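Local coordinates for protein tubulin binding cofactor C (Leishmania major, PDB 5AJ8) that probably acts, through this C-terminal domain of the cofactor, as a chaperone in the folding and assembly of tubulin, at residues Val58-Cys62 and His63-Leu67. The protein carries 1 engineered substitution. Residues are numbered along the deposited sequence; the frame is centred on the assembly and turned at random.
Sequences VYVAC and HQLRL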
# COMPACT_ATOMS: atom_id res chain seq x y z
N VAL A 58 -5.34 2.14 2.10
CA VAL A 58 -4.21 2.22 1.17
C VAL A 58 -4.00 0.89 0.44
O VAL A 58 -4.00 -0.16 1.07
CB VAL A 58 -2.94 2.58 1.93
CG1 VAL A 58 -1.76 2.81 1.00
CG2 VAL A 58 -3.20 3.82 2.77
N TYR A 59 -3.93 0.94 -0.90
CA TYR A 59 -3.71 -0.24 -1.73
C TYR A 59 -2.38 -0.03 -2.41
O TYR A 59 -2.24 0.87 -3.21
CB TYR A 59 -4.83 -0.40 -2.76
CG TYR A 59 -6.23 -0.52 -2.15
CD1 TYR A 59 -6.91 0.60 -1.73
CD2 TYR A 59 -6.84 -1.75 -1.98
CE1 TYR A 59 -8.16 0.50 -1.14
CE2 TYR A 59 -8.10 -1.87 -1.39
CZ TYR A 59 -8.76 -0.73 -0.98
OH TYR A 59 -10.03 -0.80 -0.43
N VAL A 60 -1.38 -0.83 -2.07
CA VAL A 60 -0.02 -0.61 -2.58
C VAL A 60 0.74 -1.93 -2.79
O VAL A 60 0.67 -2.85 -1.94
CB VAL A 60 0.79 0.32 -1.62
CG1 VAL A 60 0.86 -0.26 -0.22
CG2 VAL A 60 2.18 0.64 -2.16
N ALA A 61 1.43 -2.01 -3.92
CA ALA A 61 2.44 -3.01 -4.14
C ALA A 61 3.80 -2.33 -4.18
O ALA A 61 3.94 -1.27 -4.80
CB ALA A 61 2.18 -3.76 -5.45
N CYS A 62 4.82 -2.96 -3.58
CA CYS A 62 6.14 -2.38 -3.46
C CYS A 62 7.19 -3.41 -3.05
O CYS A 62 6.86 -4.54 -2.69
CB CYS A 62 6.13 -1.22 -2.48
SG CYS A 62 5.50 -1.65 -0.83
N HIS A 63 8.46 -3.04 -3.17
CA HIS A 63 9.58 -3.88 -2.72
C HIS A 63 9.80 -3.84 -1.21
O HIS A 63 10.05 -4.89 -0.55
CB HIS A 63 10.87 -3.43 -3.40
CG HIS A 63 10.89 -3.66 -4.85
ND1 HIS A 63 12.03 -3.50 -5.61
CD2 HIS A 63 9.91 -4.02 -5.71
CE1 HIS A 63 11.74 -3.74 -6.88
NE2 HIS A 63 10.46 -4.06 -6.96
N GLN A 64 9.72 -2.62 -0.66
CA GLN A 64 9.76 -2.39 0.79
C GLN A 64 8.65 -1.43 1.19
O GLN A 64 8.32 -0.53 0.43
CB GLN A 64 11.10 -1.83 1.22
CG GLN A 64 12.28 -2.72 0.90
CD GLN A 64 12.93 -2.41 -0.43
OE1 GLN A 64 12.69 -1.37 -1.02
NE2 GLN A 64 13.71 -3.33 -0.93
N LEU A 65 8.06 -1.64 2.37
CA LEU A 65 7.01 -0.81 2.89
C LEU A 65 7.36 -0.39 4.32
O LEU A 65 7.64 -1.24 5.15
CB LEU A 65 5.65 -1.52 2.88
CG LEU A 65 4.44 -0.75 3.43
CD1 LEU A 65 4.23 0.57 2.73
CD2 LEU A 65 3.16 -1.58 3.34
N ARG A 66 7.39 0.91 4.57
CA ARG A 66 7.61 1.40 5.93
C ARG A 66 6.59 2.46 6.32
O ARG A 66 6.31 3.39 5.56
CB ARG A 66 9.03 1.92 6.10
CG ARG A 66 9.31 2.42 7.51
CD ARG A 66 10.76 2.22 7.93
NE ARG A 66 11.03 2.64 9.31
CZ ARG A 66 12.16 2.35 9.97
NH1 ARG A 66 13.12 1.62 9.39
NH2 ARG A 66 12.35 2.80 11.19
N LEU A 67 6.05 2.33 7.51
CA LEU A 67 5.08 3.30 8.03
C LEU A 67 5.54 3.87 9.38
O LEU A 67 5.99 3.13 10.25
CB LEU A 67 3.70 2.67 8.16
CG LEU A 67 3.05 2.24 6.84
CD1 LEU A 67 3.12 0.74 6.69
CD2 LEU A 67 1.60 2.68 6.80
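Cys62 and Leu65 meet just inside the sharp bend where the strand ending at Cys62 gives way to the one ending beyond Leu67. The sulfur does the touching: Cys62 SG lies 3.7 Å from Leu65 CB, near the root of that side chain, and 3.3 Å from Gln64 O. It gets there because SG stands between its own backbone N and carbonyl carbon (chi1 56°), a rotamer that turns the sulfur in between the two strands. Val60 lies further along the same inner side, and Val60 CG1 comes to 4.4 Å from Leu65 CD2, a methyl-to-methyl contact clearly looser than the one at the sulfur. Leu65 reaches this far because its CG swings anti to the backbone N (chi1 179°); it also packs on Leu50 of strand 47-51 and Val77 of strand 73-79, in the coils before and after.

The outer side of the bend is different. The CA-CB bond of His63 leads away from strand 58-62, though His63 CB still rests 3.7 Å from Cys62 C, and that same carbon lies at the ring edge, near its plane. His63 NE2 is held by the carbonyl of Gly124, while its own carbonyl O accepts from Ser81. The CA-CB bond of Gln64 also leads away, and the residue is exposed to solvent.

The short strand segments make 131° with each other and approach to 7.1 Å, with no clear hydrogen bond between them. This tight corner, with Val60, Cys62 and Leu65 on its inner side, carries the chain from one parallel sheet (strand 56-62) to the next (strand 64-68), as in one coil of the right-handed parallel beta-helix of C-CAP/cofactor C-like domains.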